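Local coordinates for protein aerobactin synthase IucC (PDB 6CN7) that completes the siderophore aerobactin, probably by ATP-dependent attachment of a second N-acetyl-N-hydroxylysine to N-citryl-N-acetyl-N-hydroxylysine, at residues E96-Q99 / D100-T104; E396-L399 / T400-R404; P524-S527 / A528-L532; A128-L131 / Q132-S136. The protein carries 5 engineered substitutions. One frame throughout, in Å; residues are numbered along the deposited sequence.

All four contacts are local, each spanning about one turn. Contact 4, at the end of short helix 128-133, is the innermost, about 13 Å from the centre of the chain, centre to centre, between strands of two sheets; contact 3, with exposed Ser527, Ala528 and Ala531, is the most peripheral at about 30 Å, likewise between centres. Contacts 1 and 2 lie on the longer helices 91-114 and 395-417, and contact 1 also meets the second subunit. Contacts 2 and 3 both pack on helix 505-521. Sulfur-aromatic packing marks contacts 1 and 3; a threonine doubly bonded to a carbonyl occurs in contacts 1 and 2, Trp398-Leu402 and Leu399-Phe403 packing in contact 2, an irregular helix terminus in contact 4.

Contact 1 of 4, residues E96-Q99 / D100-T104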
loop_
_atom_site.group_PDB
_atom_site.type_symbol
_atom_site.label_atom_id
_atom_site.label_comp_id
_atom_site.label_asym_id
_atom_site.label_seq_id
_atom_site.Cartn_x
_atom_site.Cartn_y
_atom_site.Cartn_z
ATOM N N GLU A 96 8.858 -9.447 -11.709
ATOM C CA GLU A 96 8.902 -7.990 -11.644
ATOM C C GLU A 96 8.551 -7.376 -12.992
ATOM O O GLU A 96 7.761 -6.428 -13.070
ATOM C CB GLU A 96 10.287 -7.527 -11.191
ATOM C CG GLU A 96 10.620 -7.860 -9.748
ATOM C CD GLU A 96 12.004 -7.387 -9.349
ATOM O OE1 GLU A 96 12.667 -6.722 -10.173
ATOM O OE2 GLU A 96 12.429 -7.683 -8.212
ATOM N N HIS A 97 9.137 -7.901 -14.069
ATOM C CA HIS A 97 8.892 -7.345 -15.394
ATOM C C HIS A 97 7.495 -7.684 -15.894
ATOM O O HIS A 97 6.937 -6.943 -16.711
ATOM C CB HIS A 97 9.949 -7.849 -16.374
ATOM C CG HIS A 97 11.305 -7.251 -16.154
ATOM N ND1 HIS A 97 12.471 -7.904 -16.485
ATOM C CD2 HIS A 97 11.676 -6.057 -15.635
ATOM C CE1 HIS A 97 13.504 -7.138 -16.180
ATOM N NE2 HIS A 97 13.049 -6.012 -15.661
ATOM N N MET A 98 6.917 -8.789 -15.423
ATOM C CA MET A 98 5.526 -9.091 -15.745
ATOM C C MET A 98 4.608 -7.982 -15.255
ATOM O O MET A 98 3.762 -7.481 -16.004
ATOM C CB MET A 98 5.123 -10.428 -15.126
ATOM C CG MET A 98 5.640 -11.633 -15.868
ATOM S SD MET A 98 4.951 -11.782 -17.524
ATOM C CE MET A 98 5.907 -13.185 -18.093
ATOM N N GLN A 99 4.758 -7.590 -13.989
ATOM C CA GLN A 99 3.931 -6.517 -13.448
ATOM C C GLN A 99 4.162 -5.218 -14.205
ATOM O O GLN A 99 3.205 -4.517 -14.555
ATOM C CB GLN A 99 4.215 -6.346 -11.956
ATOM C CG GLN A 99 3.693 -7.497 -11.112
ATOM C CD GLN A 99 4.039 -7.358 -9.644
ATOM O OE1 GLN A 99 4.899 -6.560 -9.269
ATOM N NE2 GLN A 99 3.365 -8.133 -8.802
ATOM N N ASP A 100 5.427 -4.880 -14.474
ATOM C CA ASP A 100 5.712 -3.725 -15.318
ATOM C C ASP A 100 5.122 -3.909 -16.710
ATOM O O ASP A 100 4.617 -2.954 -17.311
ATOM C CB ASP A 100 7.219 -3.491 -15.409
ATOM C CG ASP A 100 7.833 -3.107 -14.077
ATOM O OD1 ASP A 100 7.094 -2.619 -13.196
ATOM O OD2 ASP A 100 9.059 -3.289 -13.913
ATOM N N LEU A 101 5.175 -5.133 -17.239
ATOM C CA LEU A 101 4.610 -5.402 -18.557
ATOM C C LEU A 101 3.103 -5.192 -18.557
ATOM O O LEU A 101 2.557 -4.532 -19.448
ATOM C CB LEU A 101 4.958 -6.826 -18.997
ATOM C CG LEU A 101 4.439 -7.303 -20.360
ATOM C CD1 LEU A 101 5.359 -8.383 -20.900
ATOM C CD2 LEU A 101 3.010 -7.845 -20.296
ATOM N N TYR A 102 2.409 -5.758 -17.569
ATOM C CA TYR A 102 0.956 -5.649 -17.544
ATOM C C TYR A 102 0.511 -4.251 -17.142
ATOM O O TYR A 102 -0.547 -3.787 -17.585
ATOM C CB TYR A 102 0.362 -6.704 -16.610
ATOM C CG TYR A 102 0.367 -8.092 -17.213
ATOM C CD1 TYR A 102 -0.472 -8.407 -18.273
ATOM C CD2 TYR A 102 1.213 -9.086 -16.732
ATOM C CE1 TYR A 102 -0.474 -9.668 -18.837
ATOM C CE2 TYR A 102 1.216 -10.355 -17.291
ATOM C CZ TYR A 102 0.370 -10.638 -18.343
ATOM O OH TYR A 102 0.363 -11.894 -18.908
ATOM N N ALA A 103 1.300 -3.559 -16.318
ATOM C CA ALA A 103 1.021 -2.151 -16.061
ATOM C C ALA A 103 1.085 -1.333 -17.344
ATOM O O ALA A 103 0.320 -0.376 -17.512
ATOM C CB ALA A 103 2.003 -1.594 -15.030
ATOM N N THR A 104 1.987 -1.695 -18.262
ATOM C CA THR A 104 2.097 -0.970 -19.524
ATOM C C THR A 104 0.912 -1.268 -20.434
ATOM O O THR A 104 0.359 -0.355 -21.060
ATOM C CB THR A 104 3.413 -1.320 -20.223
ATOM O OG1 THR A 104 4.515 -0.981 -19.371
ATOM C CG2 THR A 104 3.551 -0.558 -21.541
#
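Met98 and Tyr102, one turn apart on helix 91-114, lie side by side with their side chains pointing the same way. The thioether does the touching: Met98 SD sits 4.0 Å from Tyr102 CE2, an oblique Met-aromatic contact. A bend at chi2 of Met98 (-65°) carries the sulfur to this corner of the ring. Leu101 CD2 covers the centre of one face of the Tyr102 ring, and Tyr102 OH makes a weak hydrogen bond to Glu241 of the second subunit.

Asp100 faces a different side of the helix. Its carboxylate folds back over the preceding turn (chi1 -65°), and Asp100 CG comes within 3.5 Å of Glu96 O. Asp100 OD2 stands near the edge of the His97 imidazole, 4.2 Å from His97 CD2. Asp100 N bonds to Glu96 O at 3.1 Å, while Asp100 O accepts Thr104 N and Thr104 OG1 from opposite faces of the carbonyl plane.

Gln99 O receives Ala103 N at 2.8 Å. In the Gln99 side chain CG stands opposite the carbonyl carbon and the chain runs extended beyond it, so only CB touches the following turn; the rest packs on Leu233 of the second subunit. The two carboxylates are served separately, Glu96 by a salt bridge to Arg148 and Asp100 OD2 by the Thr551 hydroxyl, and each is probably stabilised by its own partner.

Contact 2 of 4, residues E396-L399 / T400-R404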
loop_
_atom_site.group_PDB
_atom_site.type_symbol
_atom_site.label_atom_id
_atom_site.label_comp_id
_atom_site.label_asym_id
_atom_site.label_seq_id
_atom_site.Cartn_x
_atom_site.Cartn_y
_atom_site.Cartn_z
ATOM N N GLU A 396 10.280 21.549 -44.815
ATOM C CA GLU A 396 11.696 21.831 -44.592
ATOM C C GLU A 396 11.891 23.088 -43.751
ATOM O O GLU A 396 12.711 23.100 -42.824
ATOM C CB GLU A 396 12.422 21.956 -45.930
ATOM C CG GLU A 396 12.566 20.633 -46.669
ATOM C CD GLU A 396 13.486 20.727 -47.868
ATOM O OE1 GLU A 396 13.829 21.859 -48.271
ATOM O OE2 GLU A 396 13.874 19.667 -48.405
ATOM N N THR A 397 11.152 24.157 -44.052
ATOM C CA THR A 397 11.282 25.383 -43.265
ATOM C C THR A 397 10.788 25.185 -41.840
ATOM O O THR A 397 11.323 25.795 -40.907
ATOM C CB THR A 397 10.517 26.528 -43.929
ATOM O OG1 THR A 397 11.049 26.766 -45.239
ATOM C CG2 THR A 397 10.622 27.810 -43.105
ATOM N N TRP A 398 9.762 24.354 -41.655
ATOM C CA TRP A 398 9.253 24.082 -40.317
ATOM C C TRP A 398 10.295 23.343 -39.483
ATOM O O TRP A 398 10.574 23.720 -38.338
ATOM C CB TRP A 398 7.959 23.273 -40.418
ATOM C CG TRP A 398 7.163 23.187 -39.156
ATOM C CD1 TRP A 398 6.054 23.914 -38.835
ATOM C CD2 TRP A 398 7.402 22.311 -38.050
ATOM N NE1 TRP A 398 5.589 23.547 -37.595
ATOM C CE2 TRP A 398 6.401 22.565 -37.091
ATOM C CE3 TRP A 398 8.367 21.338 -37.775
ATOM C CZ2 TRP A 398 6.339 21.884 -35.879
ATOM C CZ3 TRP A 398 8.303 20.662 -36.571
ATOM C CH2 TRP A 398 7.297 20.938 -35.638
ATOM N N LEU A 399 10.889 22.289 -40.051
ATOM C CA LEU A 399 11.936 21.554 -39.347
ATOM C C LEU A 399 13.114 22.457 -39.003
ATOM O O LEU A 399 13.660 22.380 -37.896
ATOM C CB LEU A 399 12.404 20.368 -40.192
ATOM C CG LEU A 399 11.608 19.070 -40.048
ATOM C CD1 LEU A 399 10.175 19.247 -40.499
ATOM C CD2 LEU A 399 12.271 17.960 -40.844
ATOM N N THR A 400 13.533 23.306 -39.944
ATOM C CA THR A 400 14.635 24.222 -39.669
ATOM C C THR A 400 14.329 25.089 -38.454
ATOM O O THR A 400 15.188 25.286 -37.587
ATOM C CB THR A 400 14.915 25.094 -40.896
ATOM O OG1 THR A 400 15.352 24.269 -41.982
ATOM C CG2 THR A 400 15.994 26.140 -40.594
ATOM N N GLN A 401 13.105 25.615 -38.376
ATOM C CA GLN A 401 12.704 26.396 -37.211
ATOM C C GLN A 401 12.809 25.567 -35.935
ATOM O O GLN A 401 13.312 26.046 -34.912
ATOM C CB GLN A 401 11.279 26.916 -37.402
ATOM C CG GLN A 401 10.772 27.809 -36.278
ATOM C CD GLN A 401 11.514 29.122 -36.200
ATOM O OE1 GLN A 401 12.290 29.470 -37.092
ATOM N NE2 GLN A 401 11.278 29.867 -35.127
ATOM N N LEU A 402 12.341 24.317 -35.977
ATOM C CA LEU A 402 12.427 23.450 -34.805
ATOM C C LEU A 402 13.874 23.258 -34.368
ATOM O O LEU A 402 14.177 23.280 -33.168
ATOM C CB LEU A 402 11.781 22.096 -35.107
ATOM C CG LEU A 402 11.868 21.030 -34.009
ATOM C CD1 LEU A 402 11.059 21.437 -32.785
ATOM C CD2 LEU A 402 11.400 19.687 -34.539
ATOM N N PHE A 403 14.783 23.064 -35.326
ATOM C CA PHE A 403 16.177 22.807 -34.980
ATOM C C PHE A 403 16.845 24.049 -34.401
ATOM O O PHE A 403 17.668 23.946 -33.484
ATOM C CB PHE A 403 16.936 22.314 -36.212
ATOM C CG PHE A 403 16.449 20.990 -36.742
ATOM C CD1 PHE A 403 15.890 20.043 -35.897
ATOM C CD2 PHE A 403 16.553 20.692 -38.089
ATOM C CE1 PHE A 403 15.447 18.830 -36.386
ATOM C CE2 PHE A 403 16.111 19.479 -38.584
ATOM C CZ PHE A 403 15.559 18.547 -37.731
ATOM N N ARG A 404 16.509 25.230 -34.923
ATOM C CA ARG A 404 17.071 26.460 -34.374
ATOM C C ARG A 404 16.532 26.741 -32.978
ATOM O O ARG A 404 17.219 27.366 -32.160
ATOM C CB ARG A 404 16.771 27.635 -35.305
ATOM C CG ARG A 404 17.296 27.464 -36.724
ATOM C CD ARG A 404 16.716 28.525 -37.648
ATOM N NE ARG A 404 17.229 29.851 -37.325
ATOM C CZ ARG A 404 16.647 30.993 -37.670
ATOM N NH1 ARG A 404 15.507 30.995 -38.351
ATOM N NH2 ARG A 404 17.209 32.143 -37.325
#
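Glu396 O takes two bonds from Thr400, one from its amide and one from its hydroxyl. Thr400 N and Thr400 OG1 each lie 3.0 Å from Glu396 O and approach it from opposite faces of the carbonyl plane. The hydroxyl can do this because OG1 stands beside its own backbone N and opposite the carbonyl carbon (chi1 -64°), a setting that lets a helical threonine spend its proton on the turn before.

The next three acceptors are satisfied in regular alpha-helical fashion. Thr397 O receives Gln401 N at 3.1 Å and Trp398 O receives Leu402 N at 3.0 Å. Leu399 O accepts Phe403 N at 2.9 Å and also lies over one face of the Phe403 ring, 3.3 Å above its plane and offset toward the rim.

Apolar contacts join the same turns. Trp398 CZ3 meets Leu402 CD2 at 3.8 Å as the indole and the leucine branch slant past each other, and Leu399 CB lies 4.1 Å from Phe403 CE2. The polar ends find partners beyond the two segments: Trp398 NE1 bonds to Gly435 O, Thr397 OG1 to Asp394 OD1, and the Glu396 carboxylate forms a salt bridge with Arg507.

Helix 395-417 runs between several elements. Glu396, Leu399 and Thr400 pack on helix 505-521, where Phe403 meets Phe508 edge-to-face, while Trp398 packs on helix 383-391 and, with Gln401, touches strand 436-442.

Contact 3 of 4, residues P524-S527 / A528-L532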
loop_
_atom_site.group_PDB
_atom_site.type_symbol
_atom_site.label_atom_id
_atom_site.label_comp_id
_atom_site.label_asym_id
_atom_site.label_seq_id
_atom_site.Cartn_x
_atom_site.Cartn_y
_atom_site.Cartn_z
ATOM N N PRO A 524 33.197 31.805 -35.252
ATOM C CA PRO A 524 34.541 31.308 -35.588
ATOM C C PRO A 524 35.507 31.338 -34.418
ATOM O O PRO A 524 36.494 30.591 -34.431
ATOM C CB PRO A 524 34.990 32.249 -36.715
ATOM C CG PRO A 524 34.226 33.505 -36.483
ATOM C CD PRO A 524 32.897 33.086 -35.914
ATOM N N GLN A 525 35.256 32.172 -33.408
ATOM C CA GLN A 525 36.113 32.206 -32.229
ATOM C C GLN A 525 35.995 30.945 -31.380
ATOM O O GLN A 525 36.756 30.796 -30.418
ATOM C CB GLN A 525 35.792 33.441 -31.377
ATOM C CG GLN A 525 34.481 33.376 -30.584
ATOM C CD GLN A 525 33.252 33.576 -31.448
ATOM O OE1 GLN A 525 33.355 33.870 -32.641
ATOM N NE2 GLN A 525 32.081 33.421 -30.847
ATOM N N MET A 526 35.062 30.049 -31.702
ATOM C CA MET A 526 34.899 28.785 -30.993
ATOM C C MET A 526 35.347 27.597 -31.834
ATOM O O MET A 526 34.960 26.459 -31.547
ATOM C CB MET A 526 33.443 28.596 -30.572
ATOM C CG MET A 526 32.888 29.703 -29.708
ATOM S SD MET A 526 31.122 29.473 -29.435
ATOM C CE MET A 526 30.753 30.982 -28.579
ATOM N N SER A 527 36.145 27.844 -32.876
ATOM C CA SER A 527 36.607 26.765 -33.742
ATOM C C SER A 527 37.113 25.575 -32.934
ATOM O O SER A 527 36.816 24.420 -33.259
ATOM C CB SER A 527 37.703 27.288 -34.671
ATOM O OG SER A 527 38.244 26.248 -35.465
ATOM N N ALA A 528 37.870 25.839 -31.866
ATOM C CA ALA A 528 38.433 24.752 -31.072
ATOM C C ALA A 528 37.364 24.059 -30.237
ATOM O O ALA A 528 37.345 22.826 -30.145
ATOM C CB ALA A 528 39.551 25.283 -30.177
ATOM N N ARG A 529 36.469 24.831 -29.615
ATOM C CA ARG A 529 35.401 24.231 -28.820
ATOM C C ARG A 529 34.577 23.256 -29.651
ATOM O O ARG A 529 34.153 22.207 -29.150
ATOM C CB ARG A 529 34.502 25.322 -28.235
ATOM C CG ARG A 529 35.191 26.244 -27.240
ATOM C CD ARG A 529 35.482 25.533 -25.925
ATOM N NE ARG A 529 36.180 26.399 -24.977
ATOM C CZ ARG A 529 35.581 27.244 -24.144
ATOM N NH1 ARG A 529 34.257 27.353 -24.131
ATOM N NH2 ARG A 529 36.308 27.985 -23.319
ATOM N N PHE A 530 34.340 23.582 -30.923
ATOM C CA PHE A 530 33.531 22.709 -31.768
ATOM C C PHE A 530 34.275 21.423 -32.105
ATOM O O PHE A 530 33.666 20.349 -32.177
ATOM C CB PHE A 530 33.119 23.451 -33.041
ATOM C CG PHE A 530 32.214 24.626 -32.794
ATOM C CD1 PHE A 530 31.250 24.580 -31.801
ATOM C CD2 PHE A 530 32.327 25.779 -33.552
ATOM C CE1 PHE A 530 30.415 25.656 -31.569
ATOM C CE2 PHE A 530 31.494 26.862 -33.324
ATOM C CZ PHE A 530 30.537 26.798 -32.330
ATOM N N ALA A 531 35.590 21.507 -32.317
ATOM C CA ALA A 531 36.382 20.293 -32.483
ATOM C C ALA A 531 36.316 19.432 -31.229
ATOM O O ALA A 531 36.304 18.198 -31.308
ATOM C CB ALA A 531 37.831 20.648 -32.813
ATOM N N LEU A 532 36.267 20.070 -30.060
ATOM C CA LEU A 532 36.200 19.334 -28.803
ATOM C C LEU A 532 34.843 18.672 -28.610
ATOM O O LEU A 532 34.754 17.629 -27.951
ATOM C CB LEU A 532 36.507 20.280 -27.642
ATOM C CG LEU A 532 36.608 19.671 -26.243
ATOM C CD1 LEU A 532 37.792 18.723 -26.145
ATOM C CD2 LEU A 532 36.718 20.776 -25.207
#
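Met526 CB lies over one face of the Phe530 ring, the two side chains slanting past each other. This carbon does most of the covering: it sits 4.1 Å from the ring centroid and only 24° off the normal, a CH-pi contact displaced toward CE2 and CZ, each 3.8 Å from Met526 CB. The sulfur follows farther out, Met526 SD reaching Phe530 CZ at 4.0 Å in an oblique Met-aromatic contact. The extended methionine chain beyond CG (chi2 173°) then takes the methyl group on past the ring.

Backbone bonds hold the two residues in this relation. Met526 occupies the N-cap position of helix 527-532, and its O accepts Phe530 N at 3.0 Å, nearly in line with the carbonyl. The following turn is closed by Ala531 N and Ser527 O, 3.3 Å apart. Ahead of the helix, Ser527 N bonds back to Pro524 O at 3.2 Å, so a short 3-10 turn delivers the chain to the cap.

Farther out, Met526 rests on His412 and Arg416 of helix 395-417, and Phe530 on Cys415 of that helix and on Tyr519. Arg529 reaches away from the cap and gives NH1 to Cys415 O and Arg416 O, NH2 to a salt bridge with Glu458, and its guanidinium to a cation-pi contact with Phe456. The contact therefore pairs an apolar thioether-phenyl core with an arginine whose positive charge is probably favoured by the carbonyls at the C-terminal end of helix 395-417, together with Glu458.

Contact 4 of 4, residues A128-L131 / Q132-S136; sequences ADRL and QCLLS
Arg130 curls over Leu134 through two successive bends, chi2 at 52° and chi3 at 55°, which bring Arg130 CD to 4.1 Å from Leu134 CG. This is the C-terminal end of the short helix 128-133, where the regular turn gives way to loop. The aliphatic part of the arginine crosses the leucine at a slant, and Leu134 CG also lies 3.3 Å from Arg130 O.

Two ordinary helical bonds precede the change. Ala128 O accepts Gln132 N at 3.1 Å and Asp129 O accepts Cys133 N at 3.3 Å. Past Leu134 the chain leaves the helical path, with psi of Leu135 near 150°, yet Leu135 CG still comes back to lie beside Leu131 O.

The helix lies between strands of two sheets. Asp129 and Cys133 touch Leu255 of strand 252-256, while Ala128 and Gln132 pack on strand 366-369, as does Leu135, and a MES molecule, probably from the crystallisation liquor, lies about 6 Å from the side chain of Ala128. Beyond the turn, Ser136 OG bonds to Glu375 and Ser136 O to Lys145.

At the terminus Leu135 N bonds weakly to Gln132 O, and Leu134 N divides itself between two carbonyls. Its bond to Arg130 O is weak; in the other, Leu134 N lies 3.0 Å from Leu131 O and meets it from well above the carbonyl plane.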
loop_
_atom_site.group_PDB
_atom_site.type_symbol
_atom_site.label_atom_id
_atom_site.label_comp_id
_atom_site.label_asym_id
_atom_site.label_seq_id
_atom_site.Cartn_x
_atom_site.Cartn_y
_atom_site.Cartn_z
ATOM N N ALA A 128 -3.651 21.632 -23.287
ATOM C CA ALA A 128 -2.250 21.226 -23.212
ATOM C C ALA A 128 -2.038 20.138 -22.168
ATOM O O ALA A 128 -1.286 19.183 -22.397
ATOM C CB ALA A 128 -1.373 22.440 -22.906
ATOM N N ASP A 129 -2.703 20.255 -21.016
ATOM C CA ASP A 129 -2.506 19.283 -19.945
ATOM C C ASP A 129 -3.118 17.931 -20.287
ATOM O O ASP A 129 -2.587 16.892 -19.878
ATOM C CB ASP A 129 -3.096 19.814 -18.639
ATOM C CG ASP A 129 -2.392 21.066 -18.147
ATOM O OD1 ASP A 129 -1.182 21.216 -18.422
ATOM O OD2 ASP A 129 -3.048 21.900 -17.488
ATOM N N ARG A 130 -4.230 17.917 -21.023
ATOM C CA ARG A 130 -4.824 16.645 -21.414
ATOM C C ARG A 130 -3.991 15.962 -22.490
ATOM O O ARG A 130 -3.830 14.735 -22.473
ATOM C CB ARG A 130 -6.261 16.863 -21.893
ATOM C CG ARG A 130 -6.949 15.603 -22.406
ATOM C CD ARG A 130 -6.887 14.451 -21.423
ATOM N NE ARG A 130 -7.427 14.810 -20.113
ATOM C CZ ARG A 130 -8.684 14.609 -19.729
ATOM N NH1 ARG A 130 -9.068 14.978 -18.515
ATOM N NH2 ARG A 130 -9.561 14.041 -20.549
ATOM N N LEU A 131 -3.455 16.734 -23.438
ATOM C CA LEU A 131 -2.609 16.150 -24.472
ATOM C C LEU A 131 -1.375 15.499 -23.860
ATOM O O LEU A 131 -0.996 14.386 -24.244
ATOM C CB LEU A 131 -2.207 17.219 -25.489
ATOM C CG LEU A 131 -1.239 16.782 -26.595
ATOM C CD1 LEU A 131 -1.794 15.607 -27.386
ATOM C CD2 LEU A 131 -0.933 17.950 -27.522
ATOM N N GLN A 132 -0.771 16.147 -22.902
ATOM C CA GLN A 132 0.349 15.589 -22.242
ATOM C C GLN A 132 0.000 14.288 -21.586
ATOM O O GLN A 132 0.762 13.401 -21.623
ATOM C CB GLN A 132 0.980 16.542 -21.262
ATOM C CG GLN A 132 2.034 15.906 -20.412
ATOM C CD GLN A 132 2.884 16.814 -19.593
ATOM O OE1 GLN A 132 3.773 16.378 -18.939
ATOM N NE2 GLN A 132 2.629 18.064 -19.650
ATOM N N CYS A 133 -1.160 14.184 -20.998
ATOM C CA CYS A 133 -1.604 12.937 -20.386
ATOM C C CYS A 133 -1.715 11.811 -21.409
ATOM O O CYS A 133 -1.451 10.650 -21.082
ATOM C CB CYS A 133 -2.952 13.139 -19.690
ATOM S SG CYS A 133 -2.871 14.040 -18.123
ATOM N N LEU A 134 -2.099 12.128 -22.644
ATOM C CA LEU A 134 -2.373 11.115 -23.654
ATOM C C LEU A 134 -1.135 10.701 -24.439
ATOM O O LEU A 134 -1.253 9.911 -25.382
ATOM C CB LEU A 134 -3.452 11.619 -24.617
ATOM C CG LEU A 134 -4.808 11.945 -23.981
ATOM C CD1 LEU A 134 -5.759 12.469 -25.037
ATOM C CD2 LEU A 134 -5.399 10.728 -23.283
ATOM N N LEU A 135 0.043 11.201 -24.073
ATOM C CA LEU A 135 1.259 10.797 -24.758
ATOM C C LEU A 135 1.578 9.335 -24.459
ATOM O O LEU A 135 1.260 8.810 -23.389
ATOM C CB LEU A 135 2.427 11.691 -24.345
ATOM C CG LEU A 135 2.328 13.159 -24.771
ATOM C CD1 LEU A 135 3.478 13.951 -24.180
ATOM C CD2 LEU A 135 2.312 13.296 -26.285
ATOM N N SER A 136 2.226 8.677 -25.425
ATOM C CA SER A 136 2.485 7.245 -25.320
ATOM C C SER A 136 3.487 6.909 -24.223
ATOM O O SER A 136 3.526 5.761 -23.771
ATOM C CB SER A 136 2.999 6.703 -26.653
ATOM O OG SER A 136 2.073 6.950 -27.694
#